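Local atomic coordinates of CHAD domain protein (Streptomyces chartreusis, PDB entry 6RN5), a protein that binds polyphosphate and copper ions through an all-helical CHAD domain, although its wider role in the cell is not established. Residues A[286-291]-A[305-310]; A[33-38]-A[60-65]; A[109-114]-A[318-323]. All blocks are in the same frame, centred on the assembly; numbering follows the deposited sequence.

Contact 1: A[286-291]-A[305-310]; sequences LHRYAR and LRLLSA. With SO4 (sulfate ion), chain G.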
loop_
_atom_site.group_PDB
_atom_site.type_symbol
_atom_site.label_atom_id
_atom_site.label_comp_id
_atom_site.label_asym_id
_atom_site.label_seq_id
_atom_site.Cartn_x
_atom_site.Cartn_y
_atom_site.Cartn_z
ATOM N N LEU A 286 1.856 -10.959 29.678
ATOM C CA LEU A 286 2.311 -11.730 30.828
ATOM C C LEU A 286 3.239 -10.907 31.690
ATOM O O LEU A 286 3.116 -10.921 32.910
ATOM C CB LEU A 286 2.976 -13.050 30.377
ATOM C CG LEU A 286 1.942 -14.057 29.834
ATOM C CD1 LEU A 286 2.549 -15.333 29.180
ATOM C CD2 LEU A 286 1.035 -14.467 30.971
ATOM N N HIS A 287 4.161 -10.200 31.043
ATOM C CA HIS A 287 5.142 -9.345 31.727
ATOM C C HIS A 287 4.425 -8.165 32.432
ATOM O O HIS A 287 4.706 -7.849 33.539
ATOM C CB HIS A 287 6.209 -8.860 30.688
ATOM C CG HIS A 287 7.128 -7.796 31.191
ATOM N ND1 HIS A 287 7.936 -7.963 32.299
ATOM C CD2 HIS A 287 7.398 -6.556 30.712
ATOM C CE1 HIS A 287 8.656 -6.869 32.480
ATOM N NE2 HIS A 287 8.352 -6.000 31.528
ATOM N N ARG A 288 3.427 -7.585 31.805
ATOM C CA ARG A 288 2.759 -6.434 32.418
ATOM C C ARG A 288 2.080 -6.835 33.694
ATOM O O ARG A 288 2.216 -6.168 34.702
ATOM C CB ARG A 288 1.769 -5.806 31.437
ATOM C CG ARG A 288 2.435 -4.779 30.495
ATOM C CD ARG A 288 1.473 -3.574 30.343
ATOM N NE ARG A 288 0.286 -4.100 29.720
ATOM C CZ ARG A 288 -0.962 -4.115 30.167
ATOM N NH1 ARG A 288 -1.356 -3.491 31.264
ATOM N NH2 ARG A 288 -1.855 -4.730 29.406
ATOM N N TYR A 289 1.445 -7.991 33.662
ATOM C CA TYR A 289 0.648 -8.461 34.780
ATOM C C TYR A 289 1.497 -8.998 35.889
ATOM O O TYR A 289 1.062 -9.001 37.025
ATOM C CB TYR A 289 -0.334 -9.547 34.323
ATOM C CG TYR A 289 -1.368 -9.104 33.319
ATOM C CD1 TYR A 289 -1.703 -7.757 33.158
ATOM C CD2 TYR A 289 -2.072 -10.046 32.576
ATOM C CE1 TYR A 289 -2.695 -7.376 32.271
ATOM C CE2 TYR A 289 -3.046 -9.670 31.690
ATOM C CZ TYR A 289 -3.366 -8.339 31.528
ATOM O OH TYR A 289 -4.354 -7.962 30.596
ATOM N N ALA A 290 2.700 -9.460 35.552
ATOM C CA ALA A 290 3.688 -9.855 36.549
ATOM C C ALA A 290 4.206 -8.632 37.315
ATOM O O ALA A 290 4.325 -8.671 38.554
ATOM C CB ALA A 290 4.851 -10.627 35.880
ATOM N N ARG A 291 4.562 -7.574 36.589
ATOM C CA ARG A 291 4.874 -6.290 37.223
ATOM C C ARG A 291 3.746 -5.877 38.180
ATOM O O ARG A 291 4.026 -5.435 39.280
ATOM C CB ARG A 291 5.121 -5.185 36.181
ATOM C CG ARG A 291 6.475 -5.332 35.490
ATOM C CD ARG A 291 6.701 -4.339 34.341
ATOM N NE ARG A 291 7.129 -2.996 34.774
ATOM C CZ ARG A 291 6.388 -1.881 34.717
ATOM N NH1 ARG A 291 5.138 -1.869 34.235
ATOM N NH2 ARG A 291 6.905 -0.745 35.147
ATOM N N LEU A 305 5.428 3.951 29.966
ATOM C CA LEU A 305 4.816 4.404 28.718
ATOM C C LEU A 305 5.413 3.711 27.531
ATOM O O LEU A 305 4.743 3.525 26.543
ATOM C CB LEU A 305 5.012 5.925 28.536
ATOM C CG LEU A 305 4.321 6.795 29.599
ATOM C CD1 LEU A 305 5.091 8.086 29.825
ATOM C CD2 LEU A 305 2.875 7.072 29.230
ATOM N N ARG A 306 6.690 3.373 27.607
ATOM C CA ARG A 306 7.304 2.583 26.564
ATOM C C ARG A 306 6.610 1.237 26.403
ATOM O O ARG A 306 6.307 0.850 25.275
ATOM C CB ARG A 306 8.794 2.384 26.812
ATOM C CG ARG A 306 9.399 1.313 25.905
ATOM C CD ARG A 306 10.909 1.347 25.951
ATOM N NE ARG A 306 11.531 0.049 25.746
ATOM C CZ ARG A 306 11.465 -0.977 26.598
ATOM N NH1 ARG A 306 10.766 -0.908 27.744
ATOM N NH2 ARG A 306 12.097 -2.103 26.284
ATOM N N LEU A 307 6.328 0.539 27.508
ATOM C CA LEU A 307 5.661 -0.766 27.425
ATOM C C LEU A 307 4.238 -0.604 26.978
ATOM O O LEU A 307 3.720 -1.440 26.261
ATOM C CB LEU A 307 5.619 -1.536 28.747
ATOM C CG LEU A 307 6.910 -2.155 29.260
ATOM C CD1 LEU A 307 6.578 -3.110 30.419
ATOM C CD2 LEU A 307 7.715 -2.829 28.149
ATOM N N LEU A 308 3.583 0.461 27.403
ATOM C CA LEU A 308 2.228 0.686 26.917
ATOM C C LEU A 308 2.223 1.004 25.443
ATOM O O LEU A 308 1.380 0.499 24.743
ATOM C CB LEU A 308 1.501 1.730 27.759
ATOM C CG LEU A 308 1.342 1.171 29.202
ATOM C CD1 LEU A 308 1.056 2.292 30.206
ATOM C CD2 LEU A 308 0.312 0.043 29.330
ATOM N N SER A 309 3.185 1.781 24.951
ATOM C CA SER A 309 3.260 2.008 23.532
ATOM C C SER A 309 3.538 0.701 22.751
ATOM O O SER A 309 2.938 0.448 21.711
ATOM C CB SER A 309 4.333 3.032 23.204
ATOM O OG SER A 309 4.404 3.193 21.776
ATOM N N ALA A 310 4.437 -0.137 23.244
ATOM C CA ALA A 310 4.732 -1.413 22.561
ATOM C C ALA A 310 3.496 -2.254 22.495
ATOM O O ALA A 310 3.196 -2.874 21.474
ATOM C CB ALA A 310 5.820 -2.185 23.285
HETATM S S SO4 G . -5.226 -4.495 30.173
HETATM O O1 SO4 G . -6.256 -5.333 30.755
HETATM O O2 SO4 G . -4.839 -3.509 31.210
HETATM O O3 SO4 G . -5.720 -3.785 28.989
HETATM O O4 SO4 G . -4.121 -5.381 29.728
#

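Contact 2: A[33-38]-A[60-65]; sequences TEFLRA and RALRRS. With SO4 (sulfate ion), chain I; SO4 (sulfate ion), chain G.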
loop_
_atom_site.group_PDB
_atom_site.type_symbol
_atom_site.label_atom_id
_atom_site.label_comp_id
_atom_site.label_asym_id
_atom_site.label_seq_id
_atom_site.Cartn_x
_atom_site.Cartn_y
_atom_site.Cartn_z
ATOM N N THR A 33 -11.773 -10.925 43.595
ATOM C CA THR A 33 -12.829 -10.045 44.089
ATOM C C THR A 33 -13.361 -9.111 43.004
ATOM O O THR A 33 -14.561 -8.935 42.917
ATOM C CB THR A 33 -12.325 -9.227 45.278
ATOM O OG1 THR A 33 -12.022 -10.140 46.300
ATOM C CG2 THR A 33 -13.372 -8.241 45.825
ATOM N N GLU A 34 -12.490 -8.493 42.205
ATOM C CA GLU A 34 -12.944 -7.761 41.003
ATOM C C GLU A 34 -13.785 -8.600 40.057
ATOM O O GLU A 34 -14.744 -8.099 39.520
ATOM C CB GLU A 34 -11.789 -7.179 40.185
ATOM C CG GLU A 34 -11.088 -6.022 40.886
ATOM C CD GLU A 34 -12.064 -4.941 41.372
ATOM O OE1 GLU A 34 -12.767 -4.355 40.515
ATOM O OE2 GLU A 34 -12.128 -4.685 42.603
ATOM N N PHE A 35 -13.386 -9.846 39.804
ATOM C CA PHE A 35 -14.192 -10.759 38.993
ATOM C C PHE A 35 -15.588 -10.991 39.590
ATOM O O PHE A 35 -16.573 -11.036 38.861
ATOM C CB PHE A 35 -13.473 -12.106 38.854
ATOM C CG PHE A 35 -14.161 -13.076 37.946
ATOM C CD1 PHE A 35 -15.099 -13.946 38.436
ATOM C CD2 PHE A 35 -13.858 -13.115 36.601
ATOM C CE1 PHE A 35 -15.728 -14.866 37.616
ATOM C CE2 PHE A 35 -14.466 -14.035 35.750
ATOM C CZ PHE A 35 -15.401 -14.926 36.265
ATOM N N LEU A 36 -15.668 -11.179 40.910
ATOM C CA LEU A 36 -16.966 -11.395 41.548
ATOM C C LEU A 36 -17.813 -10.133 41.540
ATOM O O LEU A 36 -19.018 -10.204 41.322
ATOM C CB LEU A 36 -16.832 -11.915 42.956
ATOM C CG LEU A 36 -16.089 -13.243 43.101
ATOM C CD1 LEU A 36 -15.801 -13.458 44.580
ATOM C CD2 LEU A 36 -16.818 -14.416 42.489
ATOM N N ARG A 37 -17.201 -8.989 41.731
ATOM C CA ARG A 37 -17.943 -7.718 41.559
ATOM C C ARG A 37 -18.549 -7.565 40.201
ATOM O O ARG A 37 -19.732 -7.263 40.070
ATOM C CB ARG A 37 -17.048 -6.537 41.760
ATOM C CG ARG A 37 -17.018 -6.152 43.199
ATOM C CD ARG A 37 -16.040 -5.023 43.420
ATOM N NE ARG A 37 -15.555 -5.064 44.787
ATOM C CZ ARG A 37 -14.587 -4.290 45.249
ATOM N NH1 ARG A 37 -13.979 -3.396 44.457
ATOM N NH2 ARG A 37 -14.230 -4.410 46.519
ATOM N N ALA A 38 -17.725 -7.744 39.182
ATOM C CA ALA A 38 -18.203 -7.642 37.824
ATOM C C ALA A 38 -19.314 -8.648 37.564
ATOM O O ALA A 38 -20.319 -8.341 36.935
ATOM C CB ALA A 38 -17.068 -7.847 36.846
ATOM N N ARG A 60 -16.344 -6.511 30.301
ATOM C CA ARG A 60 -14.983 -6.140 30.121
ATOM C C ARG A 60 -14.171 -6.325 31.409
ATOM O O ARG A 60 -13.055 -6.839 31.378
ATOM C CB ARG A 60 -14.886 -4.716 29.668
ATOM C CG ARG A 60 -13.462 -4.369 29.363
ATOM C CD ARG A 60 -13.365 -3.205 28.401
ATOM N NE ARG A 60 -11.952 -3.000 28.167
ATOM C CZ ARG A 60 -11.212 -2.106 28.790
ATOM N NH1 ARG A 60 -11.749 -1.260 29.650
ATOM N NH2 ARG A 60 -9.929 -2.064 28.540
ATOM N N ALA A 61 -14.752 -5.924 32.528
ATOM C CA ALA A 61 -14.140 -6.140 33.850
ATOM C C ALA A 61 -13.911 -7.634 34.157
ATOM O O ALA A 61 -12.901 -8.001 34.772
ATOM C CB ALA A 61 -14.996 -5.493 34.945
ATOM N N LEU A 62 -14.850 -8.479 33.754
ATOM C CA LEU A 62 -14.675 -9.923 33.889
ATOM C C LEU A 62 -13.501 -10.406 33.044
ATOM O O LEU A 62 -12.730 -11.252 33.497
ATOM C CB LEU A 62 -15.930 -10.676 33.469
ATOM C CG LEU A 62 -17.082 -10.699 34.428
ATOM C CD1 LEU A 62 -18.278 -11.227 33.658
ATOM C CD2 LEU A 62 -16.818 -11.566 35.669
ATOM N N ARG A 63 -13.367 -9.890 31.819
ATOM C CA ARG A 63 -12.212 -10.251 30.974
ATOM C C ARG A 63 -10.870 -9.835 31.556
ATOM O O ARG A 63 -9.896 -10.605 31.541
ATOM C CB ARG A 63 -12.275 -9.613 29.575
ATOM C CG ARG A 63 -13.418 -10.059 28.711
ATOM C CD ARG A 63 -13.144 -9.743 27.250
ATOM N NE ARG A 63 -13.081 -8.334 26.861
ATOM C CZ ARG A 63 -14.142 -7.532 26.695
ATOM N NH1 ARG A 63 -15.381 -7.938 26.949
ATOM N NH2 ARG A 63 -13.960 -6.284 26.304
ATOM N N ARG A 64 -10.822 -8.588 32.011
ATOM C CA ARG A 64 -9.600 -7.990 32.496
ATOM C C ARG A 64 -9.108 -8.715 33.711
ATOM O O ARG A 64 -7.891 -8.849 33.862
ATOM C CB ARG A 64 -9.786 -6.509 32.791
ATOM C CG ARG A 64 -10.019 -5.701 31.523
ATOM C CD ARG A 64 -10.099 -4.222 31.766
ATOM N NE ARG A 64 -8.763 -3.689 31.996
ATOM C CZ ARG A 64 -8.366 -3.028 33.086
ATOM N NH1 ARG A 64 -9.187 -2.746 34.088
ATOM N NH2 ARG A 64 -7.134 -2.601 33.157
ATOM N N SER A 65 -10.023 -9.192 34.570
ATOM C CA SER A 65 -9.618 -9.863 35.784
ATOM C C SER A 65 -9.306 -11.337 35.530
ATOM O O SER A 65 -8.346 -11.852 36.056
ATOM C CB SER A 65 -10.667 -9.689 36.885
ATOM O OG SER A 65 -11.939 -10.189 36.478
HETATM S S SO4 I . -10.276 -5.735 26.197
HETATM O O1 SO4 I . -10.680 -7.105 26.547
HETATM O O2 SO4 I . -9.587 -5.113 27.381
HETATM O O3 SO4 I . -11.448 -4.901 25.931
HETATM O O4 SO4 I . -9.357 -5.753 25.076
HETATM S S SO4 G . -5.226 -4.495 30.173
HETATM O O1 SO4 G . -6.256 -5.333 30.755
HETATM O O2 SO4 G . -4.839 -3.509 31.210
HETATM O O3 SO4 G . -5.720 -3.785 28.989
HETATM O O4 SO4 G . -4.121 -5.381 29.728
#

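Contact 3: A[109-114]-A[318-323]; sequences LERLLN and RDASEA. With SO4 (sulfate ion), chain F.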
loop_
_atom_site.group_PDB
_atom_site.type_symbol
_atom_site.label_atom_id
_atom_site.label_comp_id
_atom_site.label_asym_id
_atom_site.label_seq_id
_atom_site.Cartn_x
_atom_site.Cartn_y
_atom_site.Cartn_z
ATOM N N LEU A 109 -15.585 -4.667 12.564
ATOM C CA LEU A 109 -16.474 -4.047 11.593
ATOM C C LEU A 109 -16.170 -2.575 11.484
ATOM O O LEU A 109 -15.975 -2.023 10.383
ATOM C CB LEU A 109 -17.941 -4.250 11.987
ATOM C CG LEU A 109 -18.996 -3.556 11.108
ATOM C CD1 LEU A 109 -18.794 -3.849 9.619
ATOM C CD2 LEU A 109 -20.409 -3.953 11.517
ATOM N N GLU A 110 -16.109 -1.931 12.637
ATOM C CA GLU A 110 -15.753 -0.516 12.679
ATOM C C GLU A 110 -14.422 -0.180 11.991
ATOM O O GLU A 110 -14.334 0.762 11.188
ATOM C CB GLU A 110 -15.698 -0.071 14.114
ATOM C CG GLU A 110 -15.209 1.348 14.224
ATOM C CD GLU A 110 -15.912 2.110 15.311
ATOM O OE1 GLU A 110 -16.171 1.491 16.384
ATOM O OE2 GLU A 110 -16.184 3.322 15.072
ATOM N N ARG A 111 -13.388 -0.948 12.305
ATOM C CA ARG A 111 -12.095 -0.752 11.702
ATOM C C ARG A 111 -12.236 -0.870 10.189
ATOM O O ARG A 111 -11.700 -0.049 9.432
ATOM C CB ARG A 111 -11.112 -1.806 12.251
ATOM C CG ARG A 111 -9.867 -2.028 11.426
ATOM C CD ARG A 111 -8.916 -3.045 12.072
ATOM N NE ARG A 111 -8.112 -2.396 13.098
ATOM C CZ ARG A 111 -6.966 -1.756 12.893
ATOM N NH1 ARG A 111 -6.365 -1.724 11.701
ATOM N NH2 ARG A 111 -6.373 -1.213 13.933
ATOM N N LEU A 112 -12.975 -1.874 9.723
ATOM C CA LEU A 112 -13.086 -2.064 8.286
ATOM C C LEU A 112 -13.931 -0.976 7.603
ATOM O O LEU A 112 -13.578 -0.475 6.517
ATOM C CB LEU A 112 -13.615 -3.459 7.969
ATOM C CG LEU A 112 -12.630 -4.610 8.263
ATOM C CD1 LEU A 112 -13.310 -5.971 8.322
ATOM C CD2 LEU A 112 -11.477 -4.699 7.281
ATOM N N LEU A 113 -15.040 -0.602 8.213
ATOM C CA LEU A 113 -15.826 0.521 7.635
ATOM C C LEU A 113 -15.058 1.838 7.599
ATOM O O LEU A 113 -15.064 2.517 6.580
ATOM C CB LEU A 113 -17.173 0.708 8.328
ATOM C CG LEU A 113 -18.065 -0.542 8.154
ATOM C CD1 LEU A 113 -19.371 -0.423 8.941
ATOM C CD2 LEU A 113 -18.413 -0.835 6.694
ATOM N N ASN A 114 -14.346 2.163 8.664
ATOM C CA ASN A 114 -13.443 3.317 8.649
ATOM C C ASN A 114 -12.450 3.222 7.488
ATOM O O ASN A 114 -12.309 4.166 6.745
ATOM C CB ASN A 114 -12.683 3.457 9.972
ATOM C CG ASN A 114 -13.568 3.942 11.097
ATOM O OD1 ASN A 114 -14.569 4.632 10.872
ATOM N ND2 ASN A 114 -13.235 3.558 12.299
ATOM N N ARG A 318 -2.476 -7.182 15.708
ATOM C CA ARG A 318 -3.405 -8.262 15.807
ATOM C C ARG A 318 -4.733 -7.889 15.161
ATOM O O ARG A 318 -5.269 -8.669 14.389
ATOM C CB ARG A 318 -3.601 -8.619 17.285
ATOM C CG ARG A 318 -4.298 -9.950 17.529
ATOM C CD ARG A 318 -5.789 -9.813 17.616
ATOM N NE ARG A 318 -6.212 -8.948 18.715
ATOM C CZ ARG A 318 -6.694 -9.376 19.886
ATOM N NH1 ARG A 318 -6.820 -10.678 20.168
ATOM N NH2 ARG A 318 -7.071 -8.480 20.780
ATOM N N ASP A 319 -5.244 -6.696 15.469
ATOM C CA ASP A 319 -6.494 -6.235 14.912
ATOM C C ASP A 319 -6.370 -6.076 13.408
ATOM O O ASP A 319 -7.267 -6.485 12.679
ATOM C CB ASP A 319 -6.957 -4.884 15.533
ATOM C CG ASP A 319 -7.367 -5.013 17.015
ATOM O OD1 ASP A 319 -7.548 -6.134 17.537
ATOM O OD2 ASP A 319 -7.463 -3.973 17.676
ATOM N N ALA A 320 -5.285 -5.467 12.932
ATOM C CA ALA A 320 -5.136 -5.302 11.481
ATOM C C ALA A 320 -5.010 -6.673 10.789
ATOM O O ALA A 320 -5.550 -6.912 9.687
ATOM C CB ALA A 320 -3.935 -4.419 11.175
ATOM N N SER A 321 -4.273 -7.581 11.424
ATOM C CA SER A 321 -4.148 -8.925 10.914
ATOM C C SER A 321 -5.511 -9.597 10.742
ATOM O O SER A 321 -5.809 -10.143 9.670
ATOM C CB SER A 321 -3.251 -9.745 11.838
ATOM O OG SER A 321 -3.153 -11.063 11.376
ATOM N N GLU A 322 -6.353 -9.513 11.764
ATOM C CA GLU A 322 -7.639 -10.206 11.757
ATOM C C GLU A 322 -8.607 -9.474 10.797
ATOM O O GLU A 322 -9.432 -10.085 10.123
ATOM C CB GLU A 322 -8.254 -10.275 13.175
ATOM C CG GLU A 322 -7.759 -11.380 14.103
ATOM C CD GLU A 322 -8.052 -12.794 13.578
ATOM O OE1 GLU A 322 -9.094 -13.048 12.924
ATOM O OE2 GLU A 322 -7.224 -13.690 13.793
ATOM N N ALA A 323 -8.501 -8.164 10.734
ATOM C CA ALA A 323 -9.311 -7.448 9.810
ATOM C C ALA A 323 -8.962 -7.810 8.366
ATOM O O ALA A 323 -9.861 -7.968 7.533
ATOM C CB ALA A 323 -9.170 -5.968 10.032
HETATM S S SO4 F . -7.560 -11.017 23.954
HETATM O O1 SO4 F . -7.978 -11.598 25.266
HETATM O O2 SO4 F . -7.478 -9.556 24.077
HETATM O O3 SO4 F . -6.218 -11.553 23.494
HETATM O O4 SO4 F . -8.651 -11.318 23.000
HETATM O O HOH W 1 -9.583 -2.343 15.569
#

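Contact 1: A[286-291]-A[305-310]
L307 drives its CD1 methyl in among H287, R288 and R291, three side chains of the 286-291 segment that all leave the backbone toward the 305-310 helix. The methyl sits 3.6 Å from both CD2 and NE2 of H287, close to the imidazole but slanted against it, and 4.1 Å from CD of R291. L307 CG lies anti to its own carbonyl carbon (chi1 -73°), and that torsion sends CD1 across to the other helix. The leucine crosses the imidazole at about a right angle, with its methyl between H287 and R291, one helical turn apart.

R288 has two jobs. Its aliphatic part packs: CD rests 3.9 Å from CD2 of L308, whose tip reaches further over than its CB direction suggests. Bends at chi2 and chi3 then swing the guanidinium on toward a sulfate ion, probably from the crystallisation liquor. The anion lies at the edge of the guanidinium, in its plane. NH1 gives a weak bond to O2 at 3.5 Å, while the separation of NH2 and O4 refines to 2.4 Å, so short that its exact value is doubtful. Y289 OH donates to the same O4 at 2.7 Å; R288 and Y289, neighbours in sequence, both face the anion. R64, R67 and R68 also bond to this sulfate.

The contact joins helices 274-295 and 305-331, consecutive antiparallel helices of the all-helical CHAD domain. The segment axes stay 11.6 Å apart at an angle of 147°, and long side chains bridge the distance. W366 of helix 338-366 also touches L307, K236 and L239 of helix 229-244 touch H287, and R68 and A71 of helix 56-75 touch Y289.

Contact 2: A[33-38]-A[60-65]
F35 meets L62 and S65 all along its length. Its CB lies 3.4 Å from S65 OG. With CG anti to the backbone N (chi1 -175°), the ring then runs on beside L62: ring atom CD2 has the L62 CD2 methyl over it, while S65 OG lies at the ring edge, in plane, 3.5 Å from F35 CD2. Further out, CE2 is 3.4 Å from L62 CD2, and CZ, at the end of the ring, is 3.7 Å from L62 CD2. The methyl lies over the ring face in a CH-pi contact, 15° off the ring normal; V210 of helix 201-213 also touches the F35 side chain.

Helices 21-42 and 56-75 form an antiparallel helical hairpin of the CHAD domain, the short segments 8.4 Å apart at 162°. Small residues permit this closeness: A38 CB sits 3.7 Å from A61 CB. S65 OG turns back along its own helix and donates to A61 O at 2.9 Å, a carbonyl that S65 N also uses, so the hydroxyl is satisfied despite its burial.

Away from the hairpin seam, R60 and R63 hold one sulfate at the edges of their guanidinium groups, R63 NE pointing almost straight at O1. R64 contributes NE and NH2 to a second sulfate, shared with R288 and Y289.

Contact 3: A[109-114]-A[318-323]
R111 lays its guanidinium flat against the backbone of D319 and A320, with A320 N over the centre of the group, 4.0 Å above the plane. In this steep helix-helix crossing of the all-helical CHAD fold, segments 109-114 and 318-323, on helices 82-120 and 305-331, cross at 76°, with the CA atoms of L112 and A323 nearest each other. R111 CG stands anti to the backbone N (chi1 161°), carrying CD to 3.6 Å from A323 CB; the bend at chi3 turns the flat group over the D319-A320 peptide, where NH1 comes 3.7 Å from A320 CB. The A323 methyl also meets L112, whose CD2 is 3.8 Å from A323 CB.

Opposite charges are near without pairing directly: the R111 and D319 side chains cross at about a right angle, their flat groups 56° apart, with R111 NH2 4.8 Å from D319 OD2. NH1 is instead hydrogen-bonded to Q351 of helix 338-366, which should fix the group's rotation. D319 OD1 forms a salt bridge with R318 NE, their hydrogen bond weak. A water links R111 and D319: lying in the guanidinium plane, it accepts from R111 NE at 2.9 Å and donates weakly to D319 OD2 at 3.4 Å.

Contacts 1 and 2 share a ligand. Their centres are 20 Å apart and their nearest atoms about 5 Å, yet one sulfate takes bonds from R288 and Y289 of the first and R64 of the second, joining helix 274-295 to helix 56-75. Together with the sulfate held by R60 and R63, it marks a basic surface consistent with polyphosphate binding. Contact 3, centred 23 Å from contact 1 and 26 Å from contact 2, lies further along helix 305-331, which contact 1 also uses. It is the one nearest the metal: the A323 side chain is about 10 Å from a bound copper ion, and the side chains of L112 and the copper ligand H348 are about 8 Å apart.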